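Amidohydrolase (Mycoplasma synoviae, PDB 3OVG) catalyses the zinc-dependent hydrolysis of phosphorylated furanose lactones such as D-xylono-1,4-lactone 5-phosphate and L-arabino-1,4-lactone 5-phosphate, and also opens carboxy 1,4-lactones. Local coordinates at residues I52-E57 / F293-L298; G234-F239 / P324-A329; L166-L171 / L346-E351; Y225-I230 / V261-Q266. All coordinates share one frame; numbering follows the deposited sequence.

Contact 1: I52-E57 / F293-L298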
loop_
_atom_site.group_PDB
_atom_site.type_symbol
_atom_site.label_atom_id
_atom_site.label_comp_id
_atom_site.label_asym_id
_atom_site.label_seq_id
_atom_site.Cartn_x
_atom_site.Cartn_y
_atom_site.Cartn_z
ATOM N N ILE A 52 26.575 -12.177 20.379
ATOM C CA ILE A 52 27.767 -12.423 21.183
ATOM C C ILE A 52 29.041 -12.070 20.413
ATOM O O ILE A 52 29.939 -11.435 20.954
ATOM C CB ILE A 52 27.797 -13.879 21.629
ATOM C CG1 ILE A 52 26.631 -14.160 22.598
ATOM C CG2 ILE A 52 29.134 -14.230 22.218
ATOM C CD1 ILE A 52 26.489 -15.619 23.017
ATOM N N LYS A 53 29.130 -12.475 19.149
ATOM C CA LYS A 53 30.302 -12.086 18.350
ATOM C C LYS A 53 30.366 -10.572 18.210
ATOM O O LYS A 53 31.432 -9.994 18.243
ATOM C CB LYS A 53 30.266 -12.721 16.954
ATOM C CG LYS A 53 30.276 -14.261 16.940
ATOM C CD LYS A 53 29.925 -14.779 15.530
ATOM C CE LYS A 53 30.028 -16.310 15.480
ATOM N NZ LYS A 53 29.498 -16.907 14.210
ATOM N N GLU A 54 29.220 -9.913 18.044
ATOM C CA GLU A 54 29.242 -8.446 17.963
ATOM C C GLU A 54 29.747 -7.850 19.282
ATOM O O GLU A 54 30.610 -6.965 19.300
ATOM C CB GLU A 54 27.858 -7.868 17.564
ATOM C CG GLU A 54 27.856 -6.418 17.042
ATOM C CD GLU A 54 28.481 -6.262 15.627
ATOM O OE1 GLU A 54 28.905 -7.274 14.999
ATOM O OE2 GLU A 54 28.566 -5.114 15.155
ATOM N N PHE A 55 29.205 -8.342 20.397
ATOM C CA PHE A 55 29.588 -7.853 21.712
ATOM C C PHE A 55 31.115 -7.980 21.920
ATOM O O PHE A 55 31.756 -7.046 22.430
ATOM C CB PHE A 55 28.840 -8.627 22.799
ATOM C CG PHE A 55 28.638 -7.848 24.092
ATOM C CD1 PHE A 55 29.639 -7.012 24.597
ATOM C CD2 PHE A 55 27.438 -7.940 24.785
ATOM C CE1 PHE A 55 29.467 -6.295 25.783
ATOM C CE2 PHE A 55 27.246 -7.229 25.987
ATOM C CZ PHE A 55 28.265 -6.391 26.479
ATOM N N LYS A 56 31.676 -9.133 21.521
ATOM C CA LYS A 56 33.131 -9.379 21.582
ATOM C C LYS A 56 33.937 -8.372 20.744
ATOM O O LYS A 56 35.027 -7.948 21.139
ATOM C CB LYS A 56 33.458 -10.819 21.154
ATOM C CG LYS A 56 33.009 -11.882 22.199
ATOM C CD LYS A 56 33.206 -13.337 21.710
ATOM C CE LYS A 56 33.006 -14.366 22.848
ATOM N NZ LYS A 56 32.851 -15.798 22.377
ATOM N N GLU A 57 33.426 -7.975 19.587
ATOM C CA GLU A 57 34.129 -6.915 18.857
ATOM C C GLU A 57 34.141 -5.587 19.635
ATOM O O GLU A 57 35.143 -4.851 19.674
ATOM C CB GLU A 57 33.530 -6.726 17.465
ATOM C CG GLU A 57 33.891 -7.872 16.559
ATOM C CD GLU A 57 33.255 -7.785 15.188
ATOM O OE1 GLU A 57 32.921 -6.668 14.723
ATOM O OE2 GLU A 57 33.073 -8.868 14.572
ATOM N N PHE A 293 28.313 -2.222 8.809
ATOM C CA PHE A 293 29.028 -1.794 10.003
ATOM C C PHE A 293 28.162 -2.025 11.218
ATOM O O PHE A 293 26.935 -2.069 11.117
ATOM C CB PHE A 293 29.418 -0.308 9.919
ATOM C CG PHE A 293 30.513 -0.042 8.938
ATOM C CD1 PHE A 293 31.762 -0.631 9.112
ATOM C CD2 PHE A 293 30.291 0.738 7.828
ATOM C CE1 PHE A 293 32.771 -0.427 8.189
ATOM C CE2 PHE A 293 31.306 0.959 6.895
ATOM C CZ PHE A 293 32.540 0.377 7.079
ATOM N N GLY A 294 28.804 -2.152 12.373
ATOM C CA GLY A 294 28.098 -2.322 13.636
ATOM C C GLY A 294 28.777 -1.588 14.789
ATOM O O GLY A 294 29.234 -0.437 14.641
ATOM N N LEU A 295 28.868 -2.255 15.931
ATOM C CA LEU A 295 29.405 -1.641 17.147
ATOM C C LEU A 295 30.875 -1.195 16.976
ATOM O O LEU A 295 31.247 -0.149 17.485
ATOM C CB LEU A 295 29.214 -2.578 18.361
ATOM C CG LEU A 295 27.836 -2.677 19.068
ATOM C CD1 LEU A 295 26.672 -2.602 18.122
ATOM C CD2 LEU A 295 27.693 -3.917 20.000
ATOM N N ALA A 296 31.697 -1.935 16.229
ATOM C CA ALA A 296 33.108 -1.568 16.110
ATOM C C ALA A 296 33.287 -0.218 15.410
ATOM O O ALA A 296 34.280 0.486 15.636
ATOM C CB ALA A 296 33.925 -2.671 15.398
ATOM N N TYR A 297 32.331 0.121 14.551
ATOM C CA TYR A 297 32.315 1.405 13.834
ATOM C C TYR A 297 32.472 2.602 14.780
ATOM O O TYR A 297 33.090 3.622 14.407
ATOM C CB TYR A 297 31.010 1.561 13.059
ATOM C CG TYR A 297 30.924 2.773 12.115
ATOM C CD1 TYR A 297 30.293 3.933 12.522
ATOM C CD2 TYR A 297 31.423 2.723 10.801
ATOM C CE1 TYR A 297 30.175 5.032 11.672
ATOM C CE2 TYR A 297 31.316 3.819 9.942
ATOM C CZ TYR A 297 30.695 4.979 10.401
ATOM O OH TYR A 297 30.539 6.088 9.609
ATOM N N LEU A 298 31.911 2.483 15.992
ATOM C CA LEU A 298 32.018 3.555 16.974
ATOM C C LEU A 298 33.493 3.944 17.152
ATOM O O LEU A 298 33.848 5.116 17.074
ATOM C CB LEU A 298 31.398 3.149 18.322
ATOM C CG LEU A 298 31.613 4.199 19.422
ATOM C CD1 LEU A 298 30.910 5.486 19.031
ATOM C CD2 LEU A 298 31.144 3.737 20.789
HETATM O O HOH W 1 31.134 -4.457 14.890
#
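Glu54 reaches from helix 48-60 to the backbone at Gly294 and Leu295, where the chain leads into helix 296-309. Its OE2 accepts a hydrogen bond from Leu295 N at 3.0 Å. The donor comes to the anti side of the carboxylate, 18° out of its plane, and the N-H...O angle is 149°. CG lies anti to the backbone N (chi1 -162°), and the chain then bends at chi2, which brings the carboxylate against Gly294 and Leu295. OE2 also lies 3.2 Å from Gly294 CA. The stem of Glu54 and the side chain of Leu295 cross obliquely. Here the methyl CD2 of Leu295 packs on Glu54 CG at 3.9 Å.

Glu57, one turn further on, extends alongside. Its OE1 comes near the methyl CB of Ala296, at 4.2 Å. One water joins the two acids to the opposite backbone. It donates to Glu54 OE2 at 2.7 Å. It also donates to Glu57 OE1, at 2.8 Å. From Ala296 N it accepts a bond of 2.9 Å. Two successive amides, those of Leu295 and Ala296, are therefore held, one directly and one through water.

Both carboxylates have further partners. Glu54 OE1 and Glu57 OE2 accept from Asn283 ND2, Glu54 OE2 accepts from Arg282 N, and Glu57 OE2 forms a salt bridge with Arg282. This buried polar cluster ties a helix of the TIM barrel of the phosphotriesterase family to the chain that follows the substrate-binding residues Arg277 to Tyr280.

Contact 2: G234-F239 / P324-A329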
loop_
_atom_site.group_PDB
_atom_site.type_symbol
_atom_site.label_atom_id
_atom_site.label_comp_id
_atom_site.label_asym_id
_atom_site.label_seq_id
_atom_site.Cartn_x
_atom_site.Cartn_y
_atom_site.Cartn_z
ATOM N N GLY A 234 19.429 20.160 32.847
ATOM C CA GLY A 234 20.545 19.438 33.425
ATOM C C GLY A 234 20.528 17.955 33.078
ATOM O O GLY A 234 21.270 17.160 33.672
ATOM N N VAL A 235 19.669 17.562 32.142
ATOM C CA VAL A 235 19.588 16.157 31.745
ATOM C C VAL A 235 20.773 15.841 30.841
ATOM O O VAL A 235 21.597 16.710 30.561
ATOM C CB VAL A 235 18.249 15.792 31.052
ATOM C CG1 VAL A 235 17.065 16.007 32.013
ATOM C CG2 VAL A 235 18.069 16.572 29.750
ATOM N N THR A 236 20.881 14.585 30.426
ATOM C CA THR A 236 21.978 14.132 29.553
ATOM C C THR A 236 21.359 13.681 28.217
ATOM O O THR A 236 20.302 13.003 28.182
ATOM C CB THR A 236 22.777 12.990 30.243
ATOM O OG1 THR A 236 23.378 13.493 31.436
ATOM C CG2 THR A 236 23.851 12.355 29.329
ATOM N N LEU A 237 21.981 14.113 27.130
ATOM C CA LEU A 237 21.565 13.730 25.784
ATOM C C LEU A 237 22.327 12.472 25.386
ATOM O O LEU A 237 23.545 12.482 25.362
ATOM C CB LEU A 237 21.835 14.880 24.772
ATOM C CG LEU A 237 21.221 16.237 25.162
ATOM C CD1 LEU A 237 21.426 17.350 24.117
ATOM C CD2 LEU A 237 19.718 16.071 25.526
ATOM N N CYS A 238 21.610 11.378 25.128
ATOM C CA CYS A 238 22.214 10.154 24.605
ATOM C C CYS A 238 22.112 10.158 23.091
ATOM O O CYS A 238 21.058 9.935 22.538
ATOM C CB CYS A 238 21.536 8.895 25.162
ATOM S SG CYS A 238 22.307 7.356 24.549
ATOM N N PHE A 239 23.218 10.420 22.404
ATOM C CA PHE A 239 23.178 10.433 20.955
ATOM C C PHE A 239 23.373 9.064 20.364
ATOM O O PHE A 239 24.302 8.350 20.748
ATOM C CB PHE A 239 24.284 11.349 20.397
ATOM C CG PHE A 239 24.047 12.782 20.665
ATOM C CD1 PHE A 239 23.021 13.459 20.003
ATOM C CD2 PHE A 239 24.832 13.475 21.580
ATOM C CE1 PHE A 239 22.798 14.812 20.237
ATOM C CE2 PHE A 239 24.601 14.826 21.821
ATOM C CZ PHE A 239 23.581 15.488 21.151
ATOM N N PRO A 324 28.382 8.068 31.809
ATOM C CA PRO A 324 27.538 6.905 32.135
ATOM C C PRO A 324 27.687 6.417 33.584
ATOM O O PRO A 324 26.719 5.895 34.173
ATOM C CB PRO A 324 28.001 5.833 31.140
ATOM C CG PRO A 324 28.681 6.589 30.032
ATOM C CD PRO A 324 29.312 7.801 30.699
ATOM N N LYS A 325 28.887 6.588 34.148
ATOM C CA LYS A 325 29.146 6.230 35.530
ATOM C C LYS A 325 28.232 7.041 36.450
ATOM O O LYS A 325 27.696 6.531 37.455
ATOM C CB LYS A 325 30.632 6.463 35.864
ATOM C CG LYS A 325 31.011 6.208 37.296
ATOM C CD LYS A 325 32.480 5.714 37.397
ATOM C CE LYS A 325 33.488 6.836 37.413
ATOM N NZ LYS A 325 33.877 7.196 38.829
ATOM N N ARG A 326 28.043 8.297 36.073
ATOM C CA ARG A 326 27.123 9.209 36.748
ATOM C C ARG A 326 25.655 8.864 36.507
ATOM O O ARG A 326 24.908 8.633 37.445
ATOM C CB ARG A 326 27.379 10.654 36.316
ATOM C CG ARG A 326 26.372 11.621 36.884
ATOM C CD ARG A 326 26.732 13.083 36.580
ATOM N NE ARG A 326 26.675 13.431 35.154
ATOM C CZ ARG A 326 25.547 13.510 34.451
ATOM N NH1 ARG A 326 24.380 13.235 35.026
ATOM N NH2 ARG A 326 25.577 13.845 33.161
ATOM N N VAL A 327 25.238 8.817 35.250
ATOM C CA VAL A 327 23.811 8.758 34.943
ATOM C C VAL A 327 23.179 7.375 35.168
ATOM O O VAL A 327 21.968 7.290 35.341
ATOM C CB VAL A 327 23.505 9.256 33.525
ATOM C CG1 VAL A 327 23.990 10.679 33.362
ATOM C CG2 VAL A 327 24.153 8.340 32.459
ATOM N N LEU A 328 23.996 6.317 35.200
ATOM C CA LEU A 328 23.488 4.954 35.374
ATOM C C LEU A 328 23.545 4.467 36.826
ATOM O O LEU A 328 23.053 3.378 37.135
ATOM C CB LEU A 328 24.249 3.967 34.472
ATOM C CG LEU A 328 24.094 4.168 32.954
ATOM C CD1 LEU A 328 25.001 3.144 32.247
ATOM C CD2 LEU A 328 22.651 3.925 32.537
ATOM N N ALA A 329 24.150 5.262 37.714
ATOM C CA ALA A 329 24.267 4.878 39.126
ATOM C C ALA A 329 22.903 4.975 39.802
ATOM O O ALA A 329 22.191 5.937 39.560
ATOM C CB ALA A 329 25.279 5.805 39.830
HETATM O O HOH W 2 22.130 14.410 33.736
#
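Arg326 and Thr236 meet through a direct hydrogen bond. NH2 of Arg326 donates to OG1 of Thr236 at 2.8 Å, and the N-H...O angle is 161°. The hydroxyl sits at the edge of the guanidinium, only 12° out of its plane. The two side chains come from opposite directions, Thr236 from strand 236-239 and Arg326 from helix 313-327. The arginine chain leaves its helix extended and bends at chi3 (66°), which turns the guanidinium edge to the threonine. NH2 also donates to the carbonyl O of Lys267.

A water adds a second polar link. It accepts from Arg326 NH1 at 2.8 Å and donates to Gly234 O at 2.9 Å. It is also hydrogen-bonded to Thr236 OG1. The strand hydroxyl and the carbonyl of Gly234, shortly before the strand, are thus both tied to one guanidinium.

Van der Waals contact is slight. Methyl CG1 of Val327 lies against the hydroxyl of Thr236, 3.5 Å from OG1, and 4.1 Å from Thr236 CB. Leu237 of the strand, and Val235 just before it, pack on helix 223-233.

Thr236 belongs to the parallel sheet of the TIM barrel, so the contact joins a barrel strand to helix 313-327. The chemistry is that of a positive group fixed by neutral oxygens: a hydroxyl, a carbonyl and a water hold the guanidinium in place, while the ion pair with Asp210 is long and weak.

Contact 3: L166-L171 / L346-E351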
loop_
_atom_site.group_PDB
_atom_site.type_symbol
_atom_site.label_atom_id
_atom_site.label_comp_id
_atom_site.label_asym_id
_atom_site.label_seq_id
_atom_site.Cartn_x
_atom_site.Cartn_y
_atom_site.Cartn_z
ATOM N N LEU A 166 -0.943 9.138 26.770
ATOM C CA LEU A 166 -0.411 7.852 27.267
ATOM C C LEU A 166 1.106 7.870 27.500
ATOM O O LEU A 166 1.648 7.089 28.300
ATOM C CB LEU A 166 -0.803 6.689 26.336
ATOM C CG LEU A 166 -2.037 5.878 26.779
ATOM C CD1 LEU A 166 -3.023 6.610 27.702
ATOM C CD2 LEU A 166 -2.749 5.128 25.653
ATOM N N GLU A 167 1.778 8.752 26.788
ATOM C CA GLU A 167 3.198 8.983 26.980
ATOM C C GLU A 167 3.477 9.839 28.236
ATOM O O GLU A 167 4.504 9.669 28.892
ATOM C CB GLU A 167 3.791 9.604 25.690
ATOM C CG GLU A 167 3.558 8.658 24.503
ATOM C CD GLU A 167 3.903 9.234 23.123
ATOM O OE1 GLU A 167 3.877 10.476 22.915
ATOM O OE2 GLU A 167 4.143 8.415 22.239
ATOM N N LEU A 168 2.596 10.786 28.548
ATOM C CA LEU A 168 2.767 11.524 29.789
ATOM C C LEU A 168 2.518 10.555 30.955
ATOM O O LEU A 168 3.157 10.640 31.976
ATOM C CB LEU A 168 1.831 12.731 29.849
ATOM C CG LEU A 168 2.016 13.670 31.050
ATOM C CD1 LEU A 168 3.448 14.149 31.086
ATOM C CD2 LEU A 168 1.065 14.876 30.980
ATOM N N LYS A 169 1.579 9.631 30.786
ATOM C CA LYS A 169 1.362 8.553 31.759
ATOM C C LYS A 169 2.631 7.702 31.944
ATOM O O LYS A 169 3.031 7.387 33.065
ATOM C CB LYS A 169 0.211 7.643 31.301
ATOM C CG LYS A 169 -0.253 6.677 32.398
ATOM C CD LYS A 169 -1.571 5.989 32.002
ATOM C CE LYS A 169 -1.955 4.960 33.041
ATOM N NZ LYS A 169 -3.125 4.190 32.577
ATOM N N ALA A 170 3.281 7.355 30.838
ATOM C CA ALA A 170 4.477 6.520 30.925
ATOM C C ALA A 170 5.629 7.333 31.517
ATOM O O ALA A 170 6.457 6.786 32.252
ATOM C CB ALA A 170 4.852 5.957 29.542
ATOM N N LEU A 171 5.650 8.646 31.264
ATOM C CA LEU A 171 6.675 9.498 31.887
ATOM C C LEU A 171 6.483 9.542 33.399
ATOM O O LEU A 171 7.440 9.500 34.156
ATOM C CB LEU A 171 6.676 10.938 31.298
ATOM C CG LEU A 171 7.217 11.065 29.864
ATOM C CD1 LEU A 171 6.960 12.456 29.315
ATOM C CD2 LEU A 171 8.702 10.774 29.843
ATOM N N LEU A 346 0.710 19.194 36.553
ATOM C CA LEU A 346 -0.648 18.908 37.021
ATOM C C LEU A 346 -1.698 19.496 36.085
ATOM O O LEU A 346 -2.729 18.877 35.786
ATOM C CB LEU A 346 -0.847 19.479 38.427
ATOM C CG LEU A 346 -0.115 18.720 39.529
ATOM C CD1 LEU A 346 -0.382 19.362 40.911
ATOM C CD2 LEU A 346 -0.494 17.234 39.503
ATOM N N GLU A 347 -1.421 20.695 35.595
ATOM C CA GLU A 347 -2.348 21.306 34.668
ATOM C C GLU A 347 -2.347 20.587 33.297
ATOM O O GLU A 347 -3.392 20.465 32.670
ATOM C CB GLU A 347 -2.054 22.788 34.521
ATOM C CG GLU A 347 -3.167 23.541 33.830
ATOM C CD GLU A 347 -4.387 23.697 34.716
ATOM O OE1 GLU A 347 -4.274 23.400 35.927
ATOM O OE2 GLU A 347 -5.446 24.126 34.195
ATOM N N LEU A 348 -1.183 20.115 32.834
ATOM C CA LEU A 348 -1.124 19.312 31.611
ATOM C C LEU A 348 -1.912 17.994 31.779
ATOM O O LEU A 348 -2.615 17.568 30.880
ATOM C CB LEU A 348 0.321 19.028 31.189
ATOM C CG LEU A 348 0.515 18.308 29.837
ATOM C CD1 LEU A 348 -0.174 19.058 28.683
ATOM C CD2 LEU A 348 1.998 18.032 29.523
ATOM N N LYS A 349 -1.826 17.362 32.943
ATOM C CA LYS A 349 -2.534 16.112 33.160
ATOM C C LYS A 349 -4.039 16.361 33.052
ATOM O O LYS A 349 -4.791 15.550 32.492
ATOM C CB LYS A 349 -2.166 15.501 34.533
ATOM C CG LYS A 349 -0.768 14.808 34.601
ATOM C CD LYS A 349 -0.547 14.128 35.972
ATOM C CE LYS A 349 -1.674 13.114 36.265
ATOM N NZ LYS A 349 -1.437 12.210 37.457
ATOM N N LYS A 350 -4.474 17.490 33.596
ATOM C CA LYS A 350 -5.878 17.868 33.546
ATOM C C LYS A 350 -6.308 18.089 32.089
ATOM O O LYS A 350 -7.322 17.531 31.643
ATOM C CB LYS A 350 -6.123 19.114 34.407
ATOM C CG LYS A 350 -7.573 19.609 34.388
ATOM C CD LYS A 350 -7.686 21.036 34.928
ATOM C CE LYS A 350 -9.116 21.597 34.787
ATOM N NZ LYS A 350 -9.183 23.088 35.022
ATOM N N GLU A 351 -5.518 18.871 31.346
ATOM C CA GLU A 351 -5.764 19.101 29.917
ATOM C C GLU A 351 -5.844 17.816 29.066
ATOM O O GLU A 351 -6.621 17.741 28.103
ATOM C CB GLU A 351 -4.691 20.033 29.352
ATOM C CG GLU A 351 -4.835 21.462 29.786
ATOM C CD GLU A 351 -4.125 22.406 28.853
ATOM O OE1 GLU A 351 -2.957 22.113 28.490
ATOM O OE2 GLU A 351 -4.737 23.427 28.463
#
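Leu168 and Leu348 meet by apolar packing between two helices. Helix 165-181 belongs to the TIM-barrel fold of the phosphotriesterase family. Helix 343-351 is the last helix modelled in the chain and lies against it near the surface of the subunit. The touching is done by one methyl of each leucine: CD2 of Leu168 lies 3.6 Å from CD2 of Leu348. The same Leu168 methyl is 3.7 Å from Leu348 CG, so it comes onto the CD2 and CG end of that side chain. Both leucines have much the same shape. In each, CG stands opposite the backbone N (chi1 -174°), and the branch is carried out toward the facing helix. His201 of helix 195-205 touches both leucines, and Leu352 also packs on Leu168.

The polar part lies beside this apolar pair. Lys349 lends its aliphatic stem to the packing, while its amino group makes a salt bridge with Glu172, just beyond the 166-171 segment on the same helix. The chain bends at chi3 (57°) between these two tasks. A lysine thus bridges the two helices by charge where the leucines bridge them by methyl contact.

The third subunit also touches helix 343-351. Gln291 of that subunit packs on Leu348, and Arg282 of that subunit makes a salt bridge with Glu351. Within the contact itself, Lys349 CG sits 4.1 Å from the Leu168 CD2 methyl.

Contact 4: Y225-I230 / V261-Q266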
loop_
_atom_site.group_PDB
_atom_site.type_symbol
_atom_site.label_atom_id
_atom_site.label_comp_id
_atom_site.label_asym_id
_atom_site.label_seq_id
_atom_site.Cartn_x
_atom_site.Cartn_y
_atom_site.Cartn_z
ATOM N N TYR A 225 19.095 24.122 20.361
ATOM C CA TYR A 225 18.139 23.309 21.097
ATOM C C TYR A 225 18.871 22.368 22.060
ATOM O O TYR A 225 18.449 22.215 23.189
ATOM C CB TYR A 225 17.254 22.521 20.109
ATOM C CG TYR A 225 16.093 21.750 20.756
ATOM C CD1 TYR A 225 15.147 22.410 21.538
ATOM C CD2 TYR A 225 15.945 20.371 20.559
ATOM C CE1 TYR A 225 14.087 21.717 22.137
ATOM C CE2 TYR A 225 14.903 19.666 21.147
ATOM C CZ TYR A 225 13.965 20.344 21.928
ATOM O OH TYR A 225 12.906 19.651 22.489
ATOM N N TYR A 226 19.961 21.734 21.607
ATOM C CA TYR A 226 20.712 20.796 22.437
ATOM C C TYR A 226 21.165 21.535 23.699
ATOM O O TYR A 226 21.025 21.076 24.846
ATOM C CB TYR A 226 21.985 20.289 21.714
ATOM C CG TYR A 226 21.762 19.369 20.546
ATOM C CD1 TYR A 226 20.506 18.844 20.263
ATOM C CD2 TYR A 226 22.837 18.978 19.739
ATOM C CE1 TYR A 226 20.326 17.984 19.178
ATOM C CE2 TYR A 226 22.661 18.132 18.664
ATOM C CZ TYR A 226 21.415 17.631 18.391
ATOM O OH TYR A 226 21.261 16.769 17.327
ATOM N N GLU A 227 21.706 22.713 23.444
ATOM C CA GLU A 227 22.283 23.521 24.477
ATOM C C GLU A 227 21.207 23.992 25.469
ATOM O O GLU A 227 21.419 23.952 26.695
ATOM C CB GLU A 227 23.021 24.707 23.822
ATOM C CG GLU A 227 23.498 25.710 24.813
ATOM C CD GLU A 227 24.241 26.858 24.110
ATOM O OE1 GLU A 227 23.924 27.136 22.927
ATOM O OE2 GLU A 227 25.115 27.463 24.759
ATOM N N LYS A 228 20.062 24.409 24.922
ATOM C CA LYS A 228 18.911 24.859 25.700
ATOM C C LYS A 228 18.441 23.768 26.662
ATOM O O LYS A 228 18.171 24.028 27.855
ATOM C CB LYS A 228 17.739 25.242 24.779
ATOM C CG LYS A 228 16.507 25.856 25.524
ATOM C CD LYS A 228 15.340 26.124 24.546
ATOM C CE LYS A 228 14.173 26.903 25.157
ATOM N NZ LYS A 228 14.614 28.169 25.836
ATOM N N VAL A 229 18.322 22.557 26.135
ATOM C CA VAL A 229 17.793 21.444 26.927
ATOM C C VAL A 229 18.725 21.148 28.087
ATOM O O VAL A 229 18.304 21.100 29.236
ATOM C CB VAL A 229 17.630 20.170 26.098
ATOM C CG1 VAL A 229 17.269 19.002 27.007
ATOM C CG2 VAL A 229 16.570 20.385 25.018
ATOM N N ILE A 230 20.002 20.982 27.782
ATOM C CA ILE A 230 20.986 20.716 28.813
ATOM C C ILE A 230 21.017 21.820 29.880
ATOM O O ILE A 230 20.932 21.530 31.088
ATOM C CB ILE A 230 22.382 20.467 28.215
ATOM C CG1 ILE A 230 22.367 19.140 27.431
ATOM C CG2 ILE A 230 23.436 20.455 29.316
ATOM C CD1 ILE A 230 23.507 18.953 26.465
ATOM N N VAL A 261 30.606 20.629 23.539
ATOM C CA VAL A 261 31.811 20.531 24.362
ATOM C C VAL A 261 32.436 21.920 24.535
ATOM O O VAL A 261 32.800 22.306 25.642
ATOM C CB VAL A 261 32.843 19.472 23.800
ATOM C CG1 VAL A 261 34.153 19.503 24.572
ATOM C CG2 VAL A 261 32.253 18.062 23.872
ATOM N N ASP A 262 32.541 22.677 23.451
ATOM C CA ASP A 262 33.082 24.041 23.546
ATOM C C ASP A 262 32.249 24.934 24.510
ATOM O O ASP A 262 32.789 25.812 25.188
ATOM C CB ASP A 262 33.156 24.673 22.156
ATOM C CG ASP A 262 34.280 24.064 21.284
ATOM O OD1 ASP A 262 35.006 23.167 21.771
ATOM O OD2 ASP A 262 34.441 24.497 20.112
ATOM N N LYS A 263 30.940 24.696 24.569
ATOM C CA LYS A 263 30.068 25.439 25.475
ATOM C C LYS A 263 30.146 24.916 26.897
ATOM O O LYS A 263 29.475 25.442 27.792
ATOM C CB LYS A 263 28.619 25.421 24.982
ATOM C CG LYS A 263 28.440 26.014 23.607
ATOM C CD LYS A 263 28.946 27.488 23.499
ATOM C CE LYS A 263 27.839 28.506 23.783
ATOM N NZ LYS A 263 28.015 29.781 22.966
ATOM N N GLY A 264 30.971 23.888 27.113
ATOM C CA GLY A 264 31.261 23.434 28.466
ATOM C C GLY A 264 30.275 22.389 28.944
ATOM O O GLY A 264 30.136 22.136 30.132
ATOM N N LEU A 265 29.634 21.734 27.989
ATOM C CA LEU A 265 28.564 20.801 28.313
ATOM C C LEU A 265 28.979 19.333 28.170
ATOM O O LEU A 265 28.110 18.434 28.085
ATOM C CB LEU A 265 27.342 21.132 27.426
ATOM C CG LEU A 265 26.781 22.574 27.514
ATOM C CD1 LEU A 265 25.460 22.736 26.719
ATOM C CD2 LEU A 265 26.538 22.967 28.986
ATOM N N GLN A 266 30.282 19.061 28.146
ATOM C CA GLN A 266 30.740 17.689 27.894
ATOM C C GLN A 266 30.287 16.634 28.920
ATOM O O GLN A 266 30.293 15.431 28.632
ATOM C CB GLN A 266 32.258 17.623 27.794
ATOM C CG GLN A 266 32.979 17.843 29.128
ATOM C CD GLN A 266 34.443 18.089 28.895
ATOM O OE1 GLN A 266 34.808 19.076 28.250
ATOM N NE2 GLN A 266 35.294 17.166 29.363
#
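Leu265 pushes its CD1 methyl between Glu227 and Ile230, on the face of helix 223-233 where these two residues stand one turn apart. The methyl is 4.0 Å from Glu227 CG and equally 4.0 Å from Ile230 CG2. Helices 223-233 and 250-262 belong to the outer layer of the TIM barrel, and Leu265 lies in the turn after the second. That helix ends in a Schellman motif, with Gly264 at positive phi (89°). The turn brings Leu265 round to face helix 223-233.

Leu265 and Glu227 cross at about a right angle, and the leucine methyl touches CG of the acid. Against Ile230, both leucine methyls meet the branch methyl CG2, and CD2 of Leu265 also lies 4.0 Å from Ile230 CG2. Leu260 packs on Leu265 as well.

The acid end of Glu227 lies over Lys263. Its CG is anti to the backbone N (chi1 172°), and the straight chain beyond carries the carboxylate out to the lysine. Lys263 is bent at chi2, chi3 and chi4, and the two charged ends stay beyond salt-bridge distance, with Glu227 OE2 4.1 Å from Lys263 NZ. The carboxylate is held instead by Tyr259 OH at OE1 and by a salt bridge from Lys231 at OE2. Across the segments, Glu227 OE2 comes nearest to a carbon of the lysine, Lys263 CE, at 3.1 Å.

The four contacts are spread round one TIM-barrel chain. Contacts 2 and 4 are neighbours, with centres about 13 Å apart. Their segments alternate along the chain, in the order helix 223-233, strand 236-239, helix 250-262 with the turn after it, and helix 313-327. They touch where Leu237 CD1 meets Ile230 CD1 at 3.5 Å. Contact 1 lies about 22 Å from contact 2, centre to centre; its helix 296-309 precedes helix 313-327. The centre of contact 3 is about 39 Å from that of contact 1, on the opposite side of the chain's centre. Along the chain, contact 4 lies within the span of both contacts 1 and 3. Contacts 3 and 4 both touch the third subunit of the six-chain assembly, so both lie next to a subunit interface.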